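Local coordinates for regulatory Subunit of Protein Kinase A (cAMP-dependent) from Euglena gracilis (Euglena gracilis, PDB 6RSX) that binds cyclic AMP in two tandem cyclic nucleotide-binding domains and, as a regulatory subunit of protein kinase A, probably controls a kinase catalytic subunit, at residues 94-97 / 98-101; 188-191 / 192-195; 261-264 / 265-269; 278-281 / 282-286. All coordinates share one frame; numbering follows the deposited sequence.

Contact 1: 94-97 / 98-101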
loop_
_atom_site.group_PDB
_atom_site.type_symbol
_atom_site.label_atom_id
_atom_site.label_comp_id
_atom_site.label_asym_id
_atom_site.label_seq_id
_atom_site.Cartn_x
_atom_site.Cartn_y
_atom_site.Cartn_z
ATOM N N GLN A 94 -11.073 2.262 20.390
ATOM C CA GLN A 94 -11.235 2.866 21.708
ATOM C C GLN A 94 -9.874 3.217 22.276
ATOM O O GLN A 94 -8.898 2.479 22.078
ATOM C CB GLN A 94 -11.888 1.847 22.681
ATOM C CG GLN A 94 -13.241 1.345 22.230
ATOM C CD GLN A 94 -13.526 0.027 22.864
ATOM O OE1 GLN A 94 -13.467 -1.010 22.198
ATOM N NE2 GLN A 94 -13.825 0.044 24.163
ATOM N N PRO A 95 -9.807 4.281 23.073
ATOM C CA PRO A 95 -8.545 4.620 23.737
ATOM C C PRO A 95 -8.268 3.733 24.931
ATOM O O PRO A 95 -7.119 3.638 25.375
ATOM C CB PRO A 95 -8.767 6.063 24.196
ATOM C CG PRO A 95 -10.233 6.187 24.314
ATOM C CD PRO A 95 -10.820 5.334 23.235
ATOM N N ASN A 96 -9.286 3.089 25.434
ATOM C CA ASN A 96 -9.149 2.098 26.498
ATOM C C ASN A 96 -10.463 1.353 26.622
ATOM O O ASN A 96 -11.499 1.820 26.108
ATOM C CB ASN A 96 -8.771 2.763 27.814
ATOM C CG ASN A 96 -9.841 3.703 28.313
ATOM O OD1 ASN A 96 -10.915 3.277 28.740
ATOM N ND2 ASN A 96 -9.563 4.991 28.270
ATOM N N PRO A 97 -10.481 0.216 27.347
ATOM C CA PRO A 97 -11.663 -0.652 27.313
ATOM C C PRO A 97 -12.876 -0.016 27.949
ATOM O O PRO A 97 -14.004 -0.432 27.667
ATOM C CB PRO A 97 -11.209 -1.919 28.097
ATOM C CG PRO A 97 -9.682 -1.921 27.942
ATOM C CD PRO A 97 -9.322 -0.434 27.987
ATOM N N ASP A 98 -12.696 0.986 28.786
ATOM C CA ASP A 98 -13.832 1.628 29.415
ATOM C C ASP A 98 -14.366 2.815 28.623
ATOM O O ASP A 98 -15.239 3.529 29.117
ATOM C CB ASP A 98 -13.442 2.068 30.838
ATOM C CG ASP A 98 -14.645 2.268 31.739
ATOM O OD1 ASP A 98 -15.561 1.400 31.734
ATOM O OD2 ASP A 98 -14.668 3.291 32.467
ATOM N N ALA A 99 -13.909 3.004 27.388
ATOM C CA ALA A 99 -14.207 4.218 26.644
ATOM C C ALA A 99 -14.874 3.883 25.315
ATOM O O ALA A 99 -14.751 2.777 24.806
ATOM C CB ALA A 99 -12.927 5.033 26.414
ATOM N N GLU A 100 -15.582 4.868 24.747
ATOM C CA GLU A 100 -16.320 4.640 23.515
ATOM C C GLU A 100 -15.382 4.543 22.309
ATOM O O GLU A 100 -14.339 5.191 22.266
ATOM C CB GLU A 100 -17.322 5.771 23.283
ATOM C CG GLU A 100 -18.505 5.711 24.236
ATOM C CD GLU A 100 -19.317 4.455 24.058
ATOM O OE1 GLU A 100 -19.732 4.197 22.911
ATOM O OE2 GLU A 100 -19.525 3.712 25.056
ATOM N N PRO A 101 -15.730 3.719 21.325
ATOM C CA PRO A 101 -14.901 3.630 20.122
ATOM C C PRO A 101 -15.038 4.894 19.302
ATOM O O PRO A 101 -16.082 5.542 19.309
ATOM C CB PRO A 101 -15.485 2.427 19.374
ATOM C CG PRO A 101 -16.231 1.615 20.479
ATOM C CD PRO A 101 -16.807 2.714 21.336
#

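Contact 2: 188-191 / 192-195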
loop_
_atom_site.group_PDB
_atom_site.type_symbol
_atom_site.label_atom_id
_atom_site.label_comp_id
_atom_site.label_asym_id
_atom_site.label_seq_id
_atom_site.Cartn_x
_atom_site.Cartn_y
_atom_site.Cartn_z
ATOM N N THR A 188 16.112 -0.532 -8.298
ATOM C CA THR A 188 17.509 -0.136 -8.432
ATOM C C THR A 188 17.715 0.430 -9.828
ATOM O O THR A 188 17.184 -0.108 -10.803
ATOM C CB THR A 188 18.453 -1.321 -8.204
ATOM O OG1 THR A 188 18.260 -1.838 -6.880
ATOM C CG2 THR A 188 19.920 -0.903 -8.367
ATOM N N PHE A 189 18.463 1.531 -9.914
ATOM C CA PHE A 189 18.675 2.217 -11.188
ATOM C C PHE A 189 20.158 2.446 -11.428
ATOM O O PHE A 189 20.868 2.934 -10.541
ATOM C CB PHE A 189 17.915 3.536 -11.213
ATOM C CG PHE A 189 16.430 3.358 -11.150
ATOM C CD1 PHE A 189 15.741 2.828 -12.222
ATOM C CD2 PHE A 189 15.726 3.716 -10.012
ATOM C CE1 PHE A 189 14.378 2.649 -12.170
ATOM C CE2 PHE A 189 14.344 3.547 -9.958
ATOM C CZ PHE A 189 13.676 3.003 -11.031
ATOM N N LYS A 190 20.617 2.082 -12.623
ATOM C CA LYS A 190 22.011 2.231 -13.007
ATOM C C LYS A 190 22.267 3.623 -13.581
ATOM O O LYS A 190 21.345 4.351 -13.960
ATOM C CB LYS A 190 22.389 1.164 -14.033
ATOM C CG LYS A 190 21.548 1.252 -15.289
ATOM C CD LYS A 190 21.979 0.264 -16.367
ATOM C CE LYS A 190 21.142 0.460 -17.635
ATOM N NZ LYS A 190 21.587 -0.382 -18.784
ATOM N N ASP A 191 23.540 3.994 -13.636
ATOM C CA ASP A 191 23.909 5.291 -14.195
ATOM C C ASP A 191 23.247 5.510 -15.553
ATOM O O ASP A 191 23.241 4.622 -16.411
ATOM C CB ASP A 191 25.432 5.393 -14.318
ATOM C CG ASP A 191 25.895 6.781 -14.772
ATOM O OD1 ASP A 191 25.322 7.782 -14.287
ATOM O OD2 ASP A 191 26.844 6.871 -15.589
ATOM N N LYS A 192 22.667 6.697 -15.728
ATOM C CA LYS A 192 22.022 7.171 -16.955
ATOM C C LYS A 192 20.701 6.472 -17.263
ATOM O O LYS A 192 20.113 6.717 -18.327
ATOM C CB LYS A 192 22.943 7.045 -18.180
ATOM C CG LYS A 192 23.775 8.284 -18.452
ATOM C CD LYS A 192 24.941 8.408 -17.494
ATOM C CE LYS A 192 26.059 9.245 -18.111
ATOM N NZ LYS A 192 27.335 9.106 -17.351
ATOM N N GLU A 193 20.210 5.611 -16.378
ATOM C CA GLU A 193 18.934 4.953 -16.619
ATOM C C GLU A 193 17.781 5.926 -16.379
ATOM O O GLU A 193 17.740 6.617 -15.353
ATOM C CB GLU A 193 18.811 3.730 -15.710
ATOM C CG GLU A 193 17.530 2.979 -15.908
ATOM C CD GLU A 193 17.512 1.620 -15.196
ATOM O OE1 GLU A 193 18.472 1.296 -14.454
ATOM O OE2 GLU A 193 16.531 0.875 -15.395
ATOM N N ILE A 194 16.861 5.998 -17.341
ATOM C CA ILE A 194 15.685 6.859 -17.260
ATOM C C ILE A 194 14.634 6.167 -16.401
ATOM O O ILE A 194 14.365 4.977 -16.589
ATOM C CB ILE A 194 15.131 7.143 -18.661
ATOM C CG1 ILE A 194 16.106 8.014 -19.455
ATOM C CG2 ILE A 194 13.750 7.788 -18.587
ATOM C CD1 ILE A 194 15.633 8.236 -20.862
ATOM N N VAL A 195 14.031 6.905 -15.472
ATOM C CA VAL A 195 12.984 6.353 -14.598
ATOM C C VAL A 195 11.604 6.691 -15.119
ATOM O O VAL A 195 10.796 5.792 -15.339
ATOM C CB VAL A 195 13.164 6.822 -13.138
ATOM C CG1 VAL A 195 12.083 6.131 -12.202
ATOM C CG2 VAL A 195 14.583 6.485 -12.648
#

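Contact 3: 261-264 / 265-269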
loop_
_atom_site.group_PDB
_atom_site.type_symbol
_atom_site.label_atom_id
_atom_site.label_comp_id
_atom_site.label_asym_id
_atom_site.label_seq_id
_atom_site.Cartn_x
_atom_site.Cartn_y
_atom_site.Cartn_z
ATOM N N LEU A 261 5.616 3.364 -5.660
ATOM C CA LEU A 261 4.202 3.022 -5.568
ATOM C C LEU A 261 3.627 3.037 -6.971
ATOM O O LEU A 261 3.840 4.009 -7.721
ATOM C CB LEU A 261 3.437 4.013 -4.694
ATOM C CG LEU A 261 3.789 4.147 -3.229
ATOM C CD1 LEU A 261 2.927 5.228 -2.624
ATOM C CD2 LEU A 261 3.543 2.758 -2.527
ATOM N N ASP A 262 2.904 1.974 -7.331
ATOM C CA ASP A 262 2.238 2.013 -8.627
ATOM C C ASP A 262 0.992 2.896 -8.546
ATOM O O ASP A 262 0.564 3.309 -7.468
ATOM C CB ASP A 262 1.930 0.589 -9.131
ATOM C CG ASP A 262 0.807 -0.109 -8.357
ATOM O OD1 ASP A 262 0.033 0.540 -7.624
ATOM O OD2 ASP A 262 0.708 -1.353 -8.491
ATOM N N ARG A 263 0.429 3.229 -9.713
ATOM C CA ARG A 263 -0.662 4.203 -9.757
ATOM C C ARG A 263 -1.790 3.853 -8.783
ATOM O O ARG A 263 -2.308 4.722 -8.066
ATOM C CB ARG A 263 -1.213 4.307 -11.174
ATOM C CG ARG A 263 -2.423 5.190 -11.251
ATOM C CD ARG A 263 -3.008 5.237 -12.655
ATOM N NE ARG A 263 -2.023 5.598 -13.672
ATOM C CZ ARG A 263 -1.810 6.838 -14.118
ATOM N NH1 ARG A 263 -0.896 7.054 -15.059
ATOM N NH2 ARG A 263 -2.505 7.866 -13.628
ATOM N N GLU A 264 -2.209 2.586 -8.780
ATOM C CA GLU A 264 -3.310 2.148 -7.917
ATOM C C GLU A 264 -2.984 2.351 -6.433
ATOM O O GLU A 264 -3.802 2.879 -5.672
ATOM C CB GLU A 264 -3.633 0.681 -8.220
ATOM C CG GLU A 264 -4.843 0.112 -7.488
ATOM C CD GLU A 264 -5.055 -1.395 -7.746
ATOM O OE1 GLU A 264 -4.122 -2.098 -8.182
ATOM O OE2 GLU A 264 -6.168 -1.898 -7.507
ATOM N N SER A 265 -1.776 1.960 -6.009
ATOM C CA SER A 265 -1.362 2.131 -4.615
ATOM C C SER A 265 -1.159 3.595 -4.266
ATOM O O SER A 265 -1.542 4.038 -3.178
ATOM C CB SER A 265 -0.060 1.375 -4.348
ATOM O OG SER A 265 -0.240 -0.014 -4.457
ATOM N N PHE A 266 -0.513 4.355 -5.156
ATOM C CA PHE A 266 -0.380 5.788 -4.920
ATOM C C PHE A 266 -1.742 6.419 -4.639
ATOM O O PHE A 266 -1.936 7.112 -3.632
ATOM C CB PHE A 266 0.306 6.451 -6.119
ATOM C CG PHE A 266 0.466 7.929 -5.967
ATOM C CD1 PHE A 266 1.471 8.440 -5.166
ATOM C CD2 PHE A 266 -0.397 8.803 -6.613
ATOM C CE1 PHE A 266 1.631 9.808 -5.020
ATOM C CE2 PHE A 266 -0.257 10.166 -6.470
ATOM C CZ PHE A 266 0.757 10.678 -5.670
ATOM N N THR A 267 -2.717 6.134 -5.489
ATOM C CA THR A 267 -4.019 6.761 -5.320
ATOM C C THR A 267 -4.676 6.313 -4.018
ATOM O O THR A 267 -5.233 7.134 -3.278
ATOM C CB THR A 267 -4.888 6.451 -6.550
ATOM O OG1 THR A 267 -4.254 7.003 -7.715
ATOM C CG2 THR A 267 -6.262 7.065 -6.427
ATOM N N ALA A 268 -4.584 5.020 -3.706
ATOM C CA ALA A 268 -5.161 4.492 -2.467
ATOM C C ALA A 268 -4.540 5.140 -1.232
ATOM O O ALA A 268 -5.240 5.408 -0.251
ATOM C CB ALA A 268 -4.991 2.971 -2.422
ATOM N N LEU A 269 -3.231 5.395 -1.251
ATOM C CA LEU A 269 -2.522 5.858 -0.061
ATOM C C LEU A 269 -2.225 7.367 -0.081
ATOM O O LEU A 269 -1.480 7.860 0.774
ATOM C CB LEU A 269 -1.234 5.038 0.106
ATOM C CG LEU A 269 -1.454 3.510 0.239
ATOM C CD1 LEU A 269 -0.160 2.722 0.350
ATOM C CD2 LEU A 269 -2.344 3.173 1.428
#

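Contact 4: 278-281 / 282-286. With CMP (adenosine-3',5'-cyclic-monophosphate), chain C.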
loop_
_atom_site.group_PDB
_atom_site.type_symbol
_atom_site.label_atom_id
_atom_site.label_comp_id
_atom_site.label_asym_id
_atom_site.label_seq_id
_atom_site.Cartn_x
_atom_site.Cartn_y
_atom_site.Cartn_z
ATOM N N GLN A 278 1.405 18.708 -2.502
ATOM C CA GLN A 278 0.929 19.965 -3.089
ATOM C C GLN A 278 1.853 21.131 -2.743
ATOM O O GLN A 278 2.238 21.909 -3.627
ATOM C CB GLN A 278 -0.501 20.250 -2.623
ATOM C CG GLN A 278 -1.527 19.292 -3.189
ATOM C CD GLN A 278 -2.877 19.396 -2.499
ATOM O OE1 GLN A 278 -2.969 19.734 -1.317
ATOM N NE2 GLN A 278 -3.933 19.103 -3.239
ATOM N N ARG A 279 2.202 21.280 -1.458
ATOM C CA ARG A 279 3.137 22.328 -1.053
ATOM C C ARG A 279 4.439 22.227 -1.834
ATOM O O ARG A 279 4.960 23.233 -2.340
ATOM C CB ARG A 279 3.418 22.244 0.454
ATOM C CG ARG A 279 2.454 23.024 1.345
ATOM C CD ARG A 279 2.901 23.032 2.812
ATOM N NE ARG A 279 2.814 21.704 3.420
ATOM C CZ ARG A 279 1.709 21.193 3.960
ATOM N NH1 ARG A 279 0.585 21.898 3.985
ATOM N NH2 ARG A 279 1.725 19.971 4.474
ATOM N N ASN A 280 4.979 21.018 -1.954
ATOM C CA ASN A 280 6.275 20.879 -2.596
ATOM C C ASN A 280 6.276 21.364 -4.040
ATOM O O ASN A 280 7.342 21.699 -4.566
ATOM C CB ASN A 280 6.726 19.438 -2.564
ATOM C CG ASN A 280 8.055 19.254 -3.196
ATOM O OD1 ASN A 280 9.073 19.682 -2.644
ATOM N ND2 ASN A 280 8.077 18.616 -4.375
ATOM N N MET A 281 5.127 21.359 -4.715
ATOM C CA MET A 281 5.106 21.833 -6.096
ATOM C C MET A 281 5.444 23.322 -6.202
ATOM O O MET A 281 5.762 23.798 -7.297
ATOM C CB MET A 281 3.746 21.554 -6.724
ATOM C CG MET A 281 3.446 20.049 -6.846
ATOM S SD MET A 281 1.763 19.849 -7.473
ATOM C CE MET A 281 1.677 18.073 -7.714
ATOM N N GLN A 282 5.392 24.056 -5.087
ATOM C CA GLN A 282 5.862 25.440 -5.090
ATOM C C GLN A 282 7.298 25.537 -5.579
ATOM O O GLN A 282 7.680 26.538 -6.199
ATOM C CB GLN A 282 5.756 26.045 -3.687
ATOM C CG GLN A 282 4.338 26.245 -3.191
ATOM C CD GLN A 282 4.275 26.394 -1.676
ATOM O OE1 GLN A 282 5.304 26.573 -1.013
ATOM N NE2 GLN A 282 3.067 26.309 -1.119
ATOM N N ASN A 283 8.112 24.517 -5.311
ATOM C CA ASN A 283 9.509 24.546 -5.723
ATOM C C ASN A 283 9.686 24.357 -7.221
ATOM O O ASN A 283 10.813 24.484 -7.710
ATOM C CB ASN A 283 10.310 23.467 -4.980
ATOM C CG ASN A 283 10.260 23.631 -3.466
ATOM O OD1 ASN A 283 10.650 24.667 -2.919
ATOM N ND2 ASN A 283 9.766 22.604 -2.783
ATOM N N TYR A 284 8.615 24.049 -7.959
ATOM C CA TYR A 284 8.762 23.766 -9.375
ATOM C C TYR A 284 8.680 25.019 -10.237
ATOM O O TYR A 284 9.065 24.961 -11.407
ATOM C CB TYR A 284 7.697 22.788 -9.862
ATOM C CG TYR A 284 7.769 21.402 -9.218
ATOM C CD1 TYR A 284 8.908 20.984 -8.530
ATOM C CD2 TYR A 284 6.695 20.525 -9.319
ATOM C CE1 TYR A 284 8.978 19.717 -7.942
ATOM C CE2 TYR A 284 6.753 19.242 -8.725
ATOM C CZ TYR A 284 7.902 18.855 -8.050
ATOM O OH TYR A 284 7.951 17.600 -7.452
ATOM N N SER A 285 8.170 26.128 -9.707
ATOM C CA SER A 285 8.091 27.348 -10.513
ATOM C C SER A 285 8.128 28.584 -9.619
ATOM O O SER A 285 7.651 28.557 -8.481
ATOM C CB SER A 285 6.824 27.361 -11.387
ATOM O OG SER A 285 5.650 27.078 -10.632
ATOM N N ALA A 286 8.697 29.673 -10.155
ATOM C CA ALA A 286 8.630 30.962 -9.470
ATOM C C ALA A 286 7.181 31.444 -9.407
ATOM O O ALA A 286 6.417 31.243 -10.358
ATOM C CB ALA A 286 9.497 32.006 -10.171
HETATM P P CMP C . 5.894 14.094 -13.103
HETATM O O1P CMP C . 4.838 12.870 -12.847
HETATM O O2P CMP C . 5.436 15.177 -13.999
HETATM O "O5'" CMP C . 7.177 13.466 -13.812
HETATM C "C5'" CMP C . 8.421 14.174 -13.759
HETATM C "C4'" CMP C . 8.616 14.663 -12.349
HETATM O "O4'" CMP C . 9.778 15.479 -12.127
HETATM C "C3'" CMP C . 7.522 15.513 -11.761
HETATM O "O3'" CMP C . 6.282 14.820 -11.635
HETATM C "C2'" CMP C . 8.151 15.948 -10.446
HETATM O "O2'" CMP C . 8.003 14.882 -9.488
HETATM C "C1'" CMP C . 9.648 16.023 -10.831
HETATM N N9 CMP C . 10.216 17.373 -10.769
HETATM C C8 CMP C . 11.285 17.716 -10.042
HETATM N N7 CMP C . 11.507 19.012 -10.239
HETATM C C5 CMP C . 10.583 19.446 -11.113
HETATM C C6 CMP C . 10.384 20.695 -11.645
HETATM N N6 CMP C . 11.089 21.928 -11.437
HETATM N N1 CMP C . 9.388 20.911 -12.482
HETATM C C2 CMP C . 8.572 19.878 -12.822
HETATM N N3 CMP C . 8.758 18.625 -12.285
HETATM C C4 CMP C . 9.780 18.441 -11.447
#

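Contact 1: 94-97 / 98-101
Q94 and P101 run side by side and point the same way, the glutamine's CG lying 3.5 Å from CG of the proline ring. The Q94 chain runs on extended from a CG beside the backbone N (chi1 -59°), which carries NE2 across the loop to donate to the backbone O of A99 at 3.0 Å. The donor sits nearly in line with that C=O, at 163°. Both residues stand at the mouth of the loop that joins strands 89-93 and 102-107 of the first cyclic nucleotide-binding domain, and its far end is a type I beta turn from N96 to A99. The turn closes with A99 N on N96 O (3.0 Å). N96 holds its CG between the backbone N and the carbonyl carbon (chi1 64°), which brings OD1 round to D98 N for a weak bond of 2.9 Å, the geometry of an Asx turn. The methyl of A99 points back across the loop, where CG of the P95 ring meets its CB at 3.6 Å and OD1 of N96 comes about as near. Beyond the loop, Q94 N is hydrogen-bonded to Q74 OE1, and Y75 touches Q94 and P97.

Contact 2: 188-191 / 192-195
This is a local contact round a surface turn, a type II beta turn from K190 to E193, where strand 185-189 ends and the chain doubles back toward strand 194-196 of the second cyclic nucleotide-binding domain. E193 N bonds to K190 O at 3.0 Å and closes the turn. The side chain of E193 adds a second link the other way: with CG anti to the backbone N (chi1 -179°) and the chain extended, it crosses K190 at about a right angle and sets OE1 2.9 Å from K190 N, a nearly straight bond taken on the anti lone pair. The same carboxylate meets F189 at the ring edge, CD of E193 lying 3.7 Å from CD1 of F189, its plane almost perpendicular to the ring. Over one face of that ring sits V195, whose CG2 stands 3.7 Å from the centroid and only 3° off the normal, a CH-pi contact. With F189 cut back to an alanine, the V195 methyls would probably lose their aromatic partner, opening a gap beside C258 and M213. At the tip, D191 and K192 lie alongside each other and form a salt bridge, NZ to OD2 2.9 Å on the syn side, while D191 OD1 accepts from G254 N. Such a tight turn, with the chain passing from one sheet to the other, belongs to the beta-roll of cyclic nucleotide-binding domains.

Contact 3: 261-264 / 265-269
S265 meets D262 at a helix N-cap, where strand 256-262 of the second cyclic nucleotide-binding domain gives way directly to helix 263-269. D262 keeps its CG between the backbone N and the carbonyl carbon (chi1 72°), which swings OD1 over the first turn of the helix. S265 N reaches that oxygen at 2.8 Å, almost along the C-O axis, with an N-H...O angle of 170°. The serine hydroxyl adds a weak bond to the same OD1 at 3.2 Å, its OG lying beside its own backbone N. The other carboxylate oxygen of D262 is engaged by R46 in a salt bridge, and R46 also pairs with E264, tying the start of this helix to helix 43-46. Replacing D262 with an alanine removes the carboxylate, which would probably leave S265 N without its capping bond and R46 with one acidic mate fewer.

F266 comes next, and its backbone N bonds to D262 O at 2.8 Å in a practically straight line. Its CB lies 4.2 Å from CB of L261, and CD1 of that leucine approaches the edge of the phenyl ring; the ring itself extends away from this strand end to F205 and the side chains of helix 237-242. T267 then grips R263 O twice: N and OG1, each at 3.0 Å, reach that one oxygen from opposite faces of its carbonyl plane. At A268 the ordinary helical pattern holds, its N donating to E264 O. L269 packs on M180 and A183 of helix 174-183, and its backbone N bonds to S265 O at 2.9 Å.

Contact 4: 278-281 / 282-286
The lid of the second cyclic AMP pocket is made here, where helix 274-280 runs into a short 3-10 turn and places Y284 on the adenine. The tyrosine's CG lies beside its backbone N (chi1 -63°), which turns the ring between M281 and the base. The base lies over one face, CMP C5 offset toward the rim and 3.4 Å from CD1 of Y284. The opposite face rests on the chain leading up to it, with M281 CA 4.1 Å from the ring centroid in a CH-pi contact and N280 O also above this side. The M281 side chain crosses the tyrosine obliquely on that same side, CG of M281 3.9 Å from CE2 of Y284, before running on to M238, M241 and F242. Y284 N bonds to M281 O (2.9 Å). N283 adds weak bonds from ND2 to N280 OD1 (3.0 Å) and N280 O, the two side chains crossing at about a right angle with their amide planes 62° apart. The hydroxyl of Y284 is hydrogen-bonded to E237, whose other carboxylate oxygen binds the nucleotide. An aromatic residue capping the adenine, here from the segment after the last helix, is characteristic of cyclic AMP sites in these regulatory subunits.

In the fold
The four contacts follow one another along the chain without overlap. Contact 1 lies in the first cyclic nucleotide-binding domain, on a loop between two strands of its sheet; contacts 2 and 3 fall in the second, where strands 185-189 and 256-262 are neighbours in one sheet, and the centres of these two contacts are 22 Å apart. Contact 4 follows in the C-terminal region and carries an aromatic residue to the second nucleotide; its helix 274-280 comes next after helix 263-269 of contact 3, nearest atoms about 8 Å apart. Contacts 1 and 2 sit on opposite sides of the chain's centre, 50 Å between centres, with contact 3 near the middle, consistent with two separate cyclic AMP sites.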